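Local coordinates for cell envelope-related transcriptional attenuator domain-containing protein (Streptococcus agalactiae, PDB 3OKZ), which is of uncertain function but probably acts in cell-envelope assembly, possibly by attaching glycopolymers to the cell wall, at residues A83-A88 against L98-D103; A151-G156 against L166-M171; N201-Y206 against N230-K235. All blocks are in the same frame, centred on the assembly; numbering follows the deposited sequence.

The three contacts follow one another along the chain, and their centres lie about 28 to 32 Å apart. Interactions 1 and 2 are buried and have no hydrogen bond between their segments. In interaction 1 a helix meets a strand-to-helix turn close to the central sheet, while in interaction 2 a short two-stranded sheet meets the end of helix 162-168. Interaction 3 lies on the surface, where two helix ends approach each other, and there a lysine ammonium bridges the gap to oxygen atoms. Inside, methyl groups make most of the contact and polar atoms bond locally; at the surface, one good and one weak hydrogen bond span the contact, beside a small apolar one.

Interaction 1: residues A83-A88 against L98-D103; sequences AKLNAA and LMTVQD
Thr-100 OG1 is gripped by two backbone carbonyls, Met-96 O one turn earlier in its own helix and Ser-71 O in a loop, and OG1 itself lies 3.3 Å from Ala-88 CB. The setting is the alpha/beta core of an LCP-family domain: helix 93-105 packs over the central mixed sheet, and 83-88 is the turn by which strand 82-84 passes into helix 87-90. That turn is a type I beta turn from Lys-84 to Ala-87, closed by the bond from Ala-87 N to Lys-84 O at 2.9 Å.

The threonine's two branches divide the work. With OG1 beside the backbone N (chi1 -55°), the hydroxyl can fold back on its own helix while the methyl projects at the turn. A single hydroxyl proton cannot serve both carbonyls fully at once, so it is either shared between them or alternates. Either way these bonds should hold the rotation of the side chain and satisfy a buried polar group, while the methyl CG2 packs on Leu-85. Ala-88 points toward the helix, and its CB meets not only OG1 but also Thr-100 CB, at 3.8 Å.

Leu-85 reaches the same residue from a different direction. Its bond out of the main chain runs beside the helix, but the end of the side chain swings nearer. Underneath, Leu-85 and Val-101 both rest on Met-45 and Leu-62 of the central sheet, so turn and helix share one apolar floor. The side chains of Leu-85 and Thr-100 run antiparallel past one another, bringing CD1 of the leucine to 3.6 Å from CG2 of the threonine.

Interaction 2: residues A151-G156 against L166-M171; sequences AVVEPG and LVYSRM
Val-167 sets its forked side chain astride the carbonyl oxygen of Ala-151: CG1 of the valine lies 3.4 Å from Ala-151 O, and CG2 of the same valine 3.5 Å from that oxygen. A first torsion of -180° puts CG1 opposite the backbone N and CG2 on the N side. CG2 also meets the methyl of Ala-151, with 3.9 Å between Val-167 CG2 and Ala-151 CB.

Two residues further along the chain the direction of approach changes. Val-153 points at the helix, whereas Tyr-168 leaves its backbone alongside the strand, so the valine meets the root of the tyrosine: Val-153 CG2 is 4.2 Å from Tyr-168 CB. The same methyl comes to the aromatic ring obliquely. The short, weakly bonded strand 152-153, paired antiparallel with 140-141, is thereby laid against the end of helix 162-168, and Ile-140 joins the cluster by touching both Val-153 and Tyr-168.

The chain then leaves the helix with Val-167 O accepting from both Arg-170 N, at 3.3 Å from it, and Met-171 N, at 3.2 Å from that oxygen, the two donors arriving from one face of the carbonyl plane. Arg-170 makes a salt bridge to Asp-43, and Arg-185 of helix 178-200 takes the carbonyls of Tyr-168 and Met-171.

The contact is made by van der Waals touching, methyls against a carbonyl oxygen and other carbons, with no hydrogen bond across it, so the fit of the side chains, rather than directional bonds, probably sets how the segments lie.

Interaction 3: residues N201-Y206 against N230-K235; sequences NSISSY and NLLAYK
The N-cap of helix 203-212, just after the end of helix 178-200, forms one side of this surface contact: Asn-201, at positive phi, follows helix 178-200, and Ser-202 caps helix 203-212 by taking a weak bond from Ser-205 N at 3.4 Å from Ser-202 OG. The other side is the end of helix 228-232, where a type I beta turn from Leu-232 to Lys-235 brings the lysine round to face Asn-201.

The Lys-235 side chain is largely extended but bends at its last torsion (chi4 72°), which turns the ammonium group toward two oxygens. Lys-235 NZ donates to Asn-201 OD1 at 2.8 Å, crossing the asparagine at about a right angle. The C=O...donor angle is 125°, with the nitrogen tilted 34° from the carbonyl plane. A second, weak bond joins the same NZ to Tyr-206 OH at 3.3 Å. That hydroxyl also makes a weak bond to Leu-198 O, so the lysine, the tyrosine and the preceding helix form a short polar chain.

Beside this lies a small apolar patch. Ile-203 CD1 and Leu-232 CD1 meet at 3.7 Å, their side chains crossing nearly perpendicularly, and the isoleucine methyl also lies in plane at the edge of the Tyr-206 ring. Ser-202 C lies 3.5 Å above one face of that ring, offset toward the rim.

The last turn of helix 178-200 backs the contact, with Ile-197 touching Tyr-206 and Leu-198 touching Lys-235. Across the turn, Tyr-234 is buried, edge-to-face with Phe-20 at the start of strand 20-28 and hydrogen-bonded through OH to Lys-18 O.

Interaction 1: residues A83-A88 against L98-D103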
loop_
_atom_site.group_PDB
_atom_site.type_symbol
_atom_site.label_atom_id
_atom_site.label_comp_id
_atom_site.label_asym_id
_atom_site.label_seq_id
_atom_site.Cartn_x
_atom_site.Cartn_y
_atom_site.Cartn_z
ATOM N N ALA A 83 -5.596 -14.229 -10.964
ATOM C CA ALA A 83 -4.498 -13.418 -11.473
ATOM C C ALA A 83 -3.637 -12.971 -10.301
ATOM O O ALA A 83 -3.839 -13.420 -9.169
ATOM C CB ALA A 83 -5.061 -12.207 -12.193
ATOM N N LYS A 84 -2.667 -12.105 -10.570
ATOM C CA LYS A 84 -1.835 -11.585 -9.504
ATOM C C LYS A 84 -2.667 -10.464 -8.880
ATOM O O LYS A 84 -3.469 -9.830 -9.568
ATOM C CB LYS A 84 -0.525 -10.998 -10.051
ATOM C CG LYS A 84 0.543 -11.993 -10.529
ATOM C CD LYS A 84 1.800 -11.222 -10.986
ATOM C CE LYS A 84 2.963 -12.126 -11.392
ATOM N NZ LYS A 84 2.717 -12.868 -12.665
ATOM N N LEU A 85 -2.485 -10.229 -7.584
ATOM C CA LEU A 85 -3.207 -9.170 -6.871
ATOM C C LEU A 85 -2.979 -7.819 -7.539
ATOM O O LEU A 85 -3.776 -6.886 -7.404
ATOM C CB LEU A 85 -2.710 -9.077 -5.432
ATOM C CG LEU A 85 -3.316 -7.932 -4.621
ATOM C CD1 LEU A 85 -4.805 -8.189 -4.552
ATOM C CD2 LEU A 85 -2.701 -7.835 -3.202
ATOM N N ASN A 86 -1.859 -7.728 -8.239
ATOM C CA ASN A 86 -1.467 -6.517 -8.932
ATOM C C ASN A 86 -2.494 -6.128 -10.000
ATOM O O ASN A 86 -2.695 -4.939 -10.267
ATOM C CB ASN A 86 -0.089 -6.749 -9.566
ATOM C CG ASN A 86 0.445 -5.533 -10.280
ATOM O OD1 ASN A 86 0.760 -4.517 -9.659
ATOM N ND2 ASN A 86 0.553 -5.628 -11.601
ATOM N N ALA A 87 -3.159 -7.129 -10.581
ATOM C CA ALA A 87 -4.130 -6.912 -11.656
ATOM C C ALA A 87 -5.484 -6.306 -11.300
ATOM O O ALA A 87 -6.235 -5.934 -12.201
ATOM C CB ALA A 87 -4.352 -8.215 -12.417
ATOM N N ALA A 88 -5.814 -6.215 -10.015
ATOM C CA ALA A 88 -7.098 -5.638 -9.625
ATOM C C ALA A 88 -7.195 -4.200 -10.137
ATOM O O ALA A 88 -8.061 -3.876 -10.951
ATOM C CB ALA A 88 -7.251 -5.666 -8.125
ATOM N N LEU A 98 -9.753 -2.128 -4.212
ATOM C CA LEU A 98 -10.377 -2.113 -2.909
ATOM C C LEU A 98 -11.163 -3.398 -2.687
ATOM O O LEU A 98 -10.924 -4.116 -1.710
ATOM C CB LEU A 98 -11.301 -0.909 -2.761
ATOM C CG LEU A 98 -11.920 -0.858 -1.362
ATOM C CD1 LEU A 98 -10.843 -0.551 -0.345
ATOM C CD2 LEU A 98 -13.013 0.185 -1.310
HETATM N N MSE A 99 -12.083 -3.699 -3.601
HETATM C CA MSE A 99 -12.904 -4.895 -3.462
HETATM C C MSE A 99 -12.082 -6.170 -3.324
HETATM O O MSE A 99 -12.369 -7.018 -2.466
HETATM C CB MSE A 99 -13.859 -4.999 -4.643
HETATM C CG MSE A 99 -14.838 -3.827 -4.706
HETATM SE SE MSE A 99 -16.207 -4.010 -6.042
HETATM C CE MSE A 99 -17.642 -4.629 -4.901
ATOM N N THR A 100 -11.054 -6.286 -4.168
ATOM C CA THR A 100 -10.157 -7.438 -4.155
ATOM C C THR A 100 -9.433 -7.503 -2.819
ATOM O O THR A 100 -9.233 -8.582 -2.268
ATOM C CB THR A 100 -9.100 -7.348 -5.271
ATOM O OG1 THR A 100 -9.753 -7.176 -6.534
ATOM C CG2 THR A 100 -8.259 -8.618 -5.319
ATOM N N VAL A 101 -9.053 -6.346 -2.291
ATOM C CA VAL A 101 -8.351 -6.310 -1.012
ATOM C C VAL A 101 -9.269 -6.628 0.154
ATOM O O VAL A 101 -8.856 -7.285 1.118
ATOM C CB VAL A 101 -7.681 -4.936 -0.774
ATOM C CG1 VAL A 101 -7.344 -4.758 0.711
ATOM C CG2 VAL A 101 -6.404 -4.832 -1.631
ATOM N N GLN A 102 -10.511 -6.166 0.077
ATOM C CA GLN A 102 -11.444 -6.444 1.151
ATOM C C GLN A 102 -11.684 -7.949 1.210
ATOM O O GLN A 102 -11.728 -8.532 2.293
ATOM C CB GLN A 102 -12.759 -5.685 0.938
ATOM C CG GLN A 102 -12.618 -4.168 1.056
ATOM C CD GLN A 102 -13.945 -3.433 1.129
ATOM O OE1 GLN A 102 -13.982 -2.230 1.362
ATOM N NE2 GLN A 102 -15.032 -4.151 0.931
ATOM N N ASP A 103 -11.811 -8.590 0.048
ATOM C CA ASP A 103 -12.038 -10.032 0.020
ATOM C C ASP A 103 -10.803 -10.830 0.400
ATOM O O ASP A 103 -10.914 -11.960 0.885
ATOM C CB ASP A 103 -12.519 -10.483 -1.355
ATOM C CG ASP A 103 -13.962 -10.099 -1.616
ATOM O OD1 ASP A 103 -14.723 -9.950 -0.624
ATOM O OD2 ASP A 103 -14.333 -9.965 -2.812
#

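Interaction 2: residues A151-G156 against L166-M171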
loop_
_atom_site.group_PDB
_atom_site.type_symbol
_atom_site.label_atom_id
_atom_site.label_comp_id
_atom_site.label_asym_id
_atom_site.label_seq_id
_atom_site.Cartn_x
_atom_site.Cartn_y
_atom_site.Cartn_z
ATOM N N ALA A 151 17.872 9.294 -11.830
ATOM C CA ALA A 151 18.326 9.614 -10.475
ATOM C C ALA A 151 18.756 8.354 -9.751
ATOM O O ALA A 151 18.324 7.245 -10.094
ATOM C CB ALA A 151 17.243 10.303 -9.697
ATOM N N VAL A 152 19.593 8.533 -8.732
ATOM C CA VAL A 152 20.122 7.414 -7.964
ATOM C C VAL A 152 20.438 7.816 -6.529
ATOM O O VAL A 152 20.450 8.999 -6.198
ATOM C CB VAL A 152 21.452 6.908 -8.584
ATOM C CG1 VAL A 152 21.333 6.819 -10.110
ATOM C CG2 VAL A 152 22.601 7.839 -8.175
ATOM N N VAL A 153 20.719 6.827 -5.685
ATOM C CA VAL A 153 21.084 7.099 -4.305
ATOM C C VAL A 153 22.452 6.449 -4.044
ATOM O O VAL A 153 22.570 5.224 -3.948
ATOM C CB VAL A 153 20.015 6.550 -3.320
ATOM C CG1 VAL A 153 20.400 6.871 -1.876
ATOM C CG2 VAL A 153 18.666 7.149 -3.645
ATOM N N GLU A 154 23.487 7.277 -3.953
ATOM C CA GLU A 154 24.842 6.785 -3.720
ATOM C C GLU A 154 24.920 5.991 -2.428
ATOM O O GLU A 154 24.095 6.170 -1.545
ATOM C CB GLU A 154 25.826 7.956 -3.687
ATOM C CG GLU A 154 25.995 8.642 -5.040
ATOM C CD GLU A 154 26.644 7.734 -6.080
ATOM O OE1 GLU A 154 26.379 7.918 -7.302
ATOM O OE2 GLU A 154 27.424 6.840 -5.663
ATOM N N PRO A 155 25.909 5.085 -2.309
ATOM C CA PRO A 155 26.032 4.287 -1.081
ATOM C C PRO A 155 26.209 5.189 0.119
ATOM O O PRO A 155 26.786 6.266 0.001
ATOM C CB PRO A 155 27.267 3.424 -1.343
ATOM C CG PRO A 155 27.231 3.239 -2.818
ATOM C CD PRO A 155 26.876 4.629 -3.325
ATOM N N GLY A 156 25.692 4.749 1.261
ATOM C CA GLY A 156 25.798 5.526 2.477
ATOM C C GLY A 156 24.501 6.201 2.880
ATOM O O GLY A 156 23.415 5.772 2.478
ATOM N N LEU A 166 11.754 8.372 -5.126
ATOM C CA LEU A 166 10.985 7.500 -6.005
ATOM C C LEU A 166 11.864 6.314 -6.410
ATOM O O LEU A 166 11.454 5.157 -6.274
ATOM C CB LEU A 166 10.522 8.267 -7.246
ATOM C CG LEU A 166 9.847 7.457 -8.360
ATOM C CD1 LEU A 166 8.662 6.710 -7.801
ATOM C CD2 LEU A 166 9.396 8.382 -9.472
ATOM N N VAL A 167 13.075 6.609 -6.886
ATOM C CA VAL A 167 14.019 5.577 -7.307
ATOM C C VAL A 167 14.338 4.619 -6.155
ATOM O O VAL A 167 14.435 3.405 -6.353
ATOM C CB VAL A 167 15.341 6.204 -7.850
ATOM C CG1 VAL A 167 16.311 5.101 -8.294
ATOM C CG2 VAL A 167 15.034 7.122 -9.039
ATOM N N TYR A 168 14.471 5.163 -4.949
ATOM C CA TYR A 168 14.766 4.359 -3.777
ATOM C C TYR A 168 13.655 3.381 -3.419
ATOM O O TYR A 168 13.909 2.322 -2.844
ATOM C CB TYR A 168 15.030 5.273 -2.589
ATOM C CG TYR A 168 15.459 4.559 -1.320
ATOM C CD1 TYR A 168 16.733 4.013 -1.201
ATOM C CD2 TYR A 168 14.595 4.460 -0.230
ATOM C CE1 TYR A 168 17.139 3.401 -0.031
ATOM C CE2 TYR A 168 14.996 3.839 0.952
ATOM C CZ TYR A 168 16.268 3.321 1.041
ATOM O OH TYR A 168 16.680 2.755 2.222
ATOM N N SER A 169 12.416 3.716 -3.749
ATOM C CA SER A 169 11.314 2.816 -3.421
ATOM C C SER A 169 10.846 1.949 -4.584
ATOM O O SER A 169 9.864 1.219 -4.456
ATOM C CB SER A 169 10.136 3.608 -2.868
ATOM O OG SER A 169 9.763 4.622 -3.773
ATOM N N ARG A 170 11.533 2.026 -5.718
ATOM C CA ARG A 170 11.161 1.197 -6.858
ATOM C C ARG A 170 12.205 0.108 -7.100
ATOM O O ARG A 170 11.884 -0.980 -7.569
ATOM C CB ARG A 170 11.025 2.051 -8.116
ATOM C CG ARG A 170 9.659 2.686 -8.332
ATOM C CD ARG A 170 9.722 3.642 -9.516
ATOM N NE ARG A 170 8.414 3.887 -10.114
ATOM C CZ ARG A 170 7.648 2.940 -10.642
ATOM N NH1 ARG A 170 8.058 1.676 -10.642
ATOM N NH2 ARG A 170 6.473 3.255 -11.170
HETATM N N MSE A 171 13.458 0.415 -6.771
HETATM C CA MSE A 171 14.563 -0.517 -6.969
HETATM C C MSE A 171 14.149 -1.917 -6.541
HETATM O O MSE A 171 13.543 -2.108 -5.488
HETATM C CB MSE A 171 15.799 -0.051 -6.191
HETATM C CG MSE A 171 17.087 -0.746 -6.625
HETATM SE SE MSE A 171 17.276 -2.649 -6.150
HETATM C CE MSE A 171 18.311 -2.449 -4.526
#

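Interaction 3: residues N201-Y206 against N230-K235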
loop_
_atom_site.group_PDB
_atom_site.type_symbol
_atom_site.label_atom_id
_atom_site.label_comp_id
_atom_site.label_asym_id
_atom_site.label_seq_id
_atom_site.Cartn_x
_atom_site.Cartn_y
_atom_site.Cartn_z
ATOM N N ASN A 201 4.373 19.865 13.032
ATOM C CA ASN A 201 3.388 20.096 14.066
ATOM C C ASN A 201 2.775 21.459 13.862
ATOM O O ASN A 201 2.906 22.340 14.698
ATOM C CB ASN A 201 4.029 20.030 15.439
ATOM C CG ASN A 201 3.005 20.010 16.526
ATOM O OD1 ASN A 201 2.034 19.255 16.456
ATOM N ND2 ASN A 201 3.197 20.839 17.541
ATOM N N SER A 202 2.119 21.625 12.727
ATOM C CA SER A 202 1.490 22.881 12.393
ATOM C C SER A 202 0.334 22.515 11.490
ATOM O O SER A 202 0.526 21.832 10.489
ATOM C CB SER A 202 2.484 23.766 11.651
ATOM O OG SER A 202 1.980 25.070 11.431
ATOM N N ILE A 203 -0.876 22.940 11.848
ATOM C CA ILE A 203 -2.029 22.625 11.016
ATOM C C ILE A 203 -1.910 23.447 9.738
ATOM O O ILE A 203 -2.403 23.058 8.683
ATOM C CB ILE A 203 -3.369 22.919 11.748
ATOM C CG1 ILE A 203 -4.548 22.459 10.884
ATOM C CG2 ILE A 203 -3.499 24.390 12.032
ATOM C CD1 ILE A 203 -4.479 21.001 10.454
ATOM N N SER A 204 -1.225 24.579 9.845
ATOM C CA SER A 204 -0.998 25.451 8.698
ATOM C C SER A 204 -0.057 24.697 7.762
ATOM O O SER A 204 -0.308 24.568 6.557
ATOM C CB SER A 204 -0.344 26.761 9.149
ATOM O OG SER A 204 -0.141 27.648 8.062
ATOM N N SER A 205 1.024 24.190 8.335
ATOM C CA SER A 205 1.971 23.438 7.545
ATOM C C SER A 205 1.281 22.238 6.897
ATOM O O SER A 205 1.598 21.889 5.767
ATOM C CB SER A 205 3.136 22.974 8.419
ATOM O OG SER A 205 3.891 24.087 8.860
ATOM N N TYR A 206 0.328 21.621 7.594
ATOM C CA TYR A 206 -0.366 20.462 7.034
ATOM C C TYR A 206 -1.207 20.839 5.823
ATOM O O TYR A 206 -1.128 20.188 4.777
ATOM C CB TYR A 206 -1.276 19.790 8.073
ATOM C CG TYR A 206 -0.559 19.324 9.305
ATOM C CD1 TYR A 206 0.714 18.751 9.218
ATOM C CD2 TYR A 206 -1.146 19.444 10.560
ATOM C CE1 TYR A 206 1.386 18.311 10.357
ATOM C CE2 TYR A 206 -0.486 19.005 11.704
ATOM C CZ TYR A 206 0.779 18.440 11.596
ATOM O OH TYR A 206 1.429 17.988 12.721
ATOM N N ASN A 230 -11.029 16.461 13.707
ATOM C CA ASN A 230 -11.262 15.032 13.633
ATOM C C ASN A 230 -9.986 14.274 13.293
ATOM O O ASN A 230 -9.610 13.327 13.984
ATOM C CB ASN A 230 -12.322 14.775 12.572
ATOM C CG ASN A 230 -13.496 15.714 12.703
ATOM O OD1 ASN A 230 -14.442 15.443 13.438
ATOM N ND2 ASN A 230 -13.429 16.842 12.007
ATOM N N LEU A 231 -9.323 14.693 12.222
ATOM C CA LEU A 231 -8.096 14.040 11.806
ATOM C C LEU A 231 -6.964 14.216 12.821
ATOM O O LEU A 231 -6.279 13.245 13.166
ATOM C CB LEU A 231 -7.696 14.554 10.427
ATOM C CG LEU A 231 -8.532 13.872 9.335
ATOM C CD1 LEU A 231 -8.559 14.719 8.074
ATOM C CD2 LEU A 231 -7.956 12.482 9.058
ATOM N N LEU A 232 -6.777 15.443 13.308
ATOM C CA LEU A 232 -5.744 15.715 14.307
ATOM C C LEU A 232 -5.885 14.733 15.461
ATOM O O LEU A 232 -4.923 14.444 16.175
ATOM C CB LEU A 232 -5.891 17.132 14.848
ATOM C CG LEU A 232 -5.302 18.323 14.093
ATOM C CD1 LEU A 232 -5.190 18.050 12.604
ATOM C CD2 LEU A 232 -6.195 19.524 14.361
ATOM N N ALA A 233 -7.096 14.226 15.644
ATOM C CA ALA A 233 -7.349 13.282 16.709
ATOM C C ALA A 233 -6.483 12.039 16.561
ATOM O O ALA A 233 -6.292 11.305 17.533
ATOM C CB ALA A 233 -8.821 12.896 16.729
ATOM N N TYR A 234 -5.948 11.798 15.361
ATOM C CA TYR A 234 -5.119 10.608 15.146
ATOM C C TYR A 234 -3.620 10.903 14.998
ATOM O O TYR A 234 -2.802 9.985 14.847
ATOM C CB TYR A 234 -5.611 9.835 13.924
ATOM C CG TYR A 234 -7.091 9.499 13.927
ATOM C CD1 TYR A 234 -8.044 10.466 13.616
ATOM C CD2 TYR A 234 -7.535 8.199 14.195
ATOM C CE1 TYR A 234 -9.410 10.152 13.560
ATOM C CE2 TYR A 234 -8.895 7.872 14.145
ATOM C CZ TYR A 234 -9.828 8.856 13.821
ATOM O OH TYR A 234 -11.171 8.542 13.726
ATOM N N LYS A 235 -3.269 12.185 15.064
ATOM C CA LYS A 235 -1.880 12.629 14.933
ATOM C C LYS A 235 -0.937 11.959 15.930
ATOM O O LYS A 235 0.227 11.710 15.622
ATOM C CB LYS A 235 -1.791 14.159 15.087
ATOM C CG LYS A 235 -0.357 14.699 15.171
ATOM C CD LYS A 235 -0.316 16.057 15.846
ATOM C CE LYS A 235 1.015 16.299 16.548
ATOM N NZ LYS A 235 2.152 16.542 15.609
#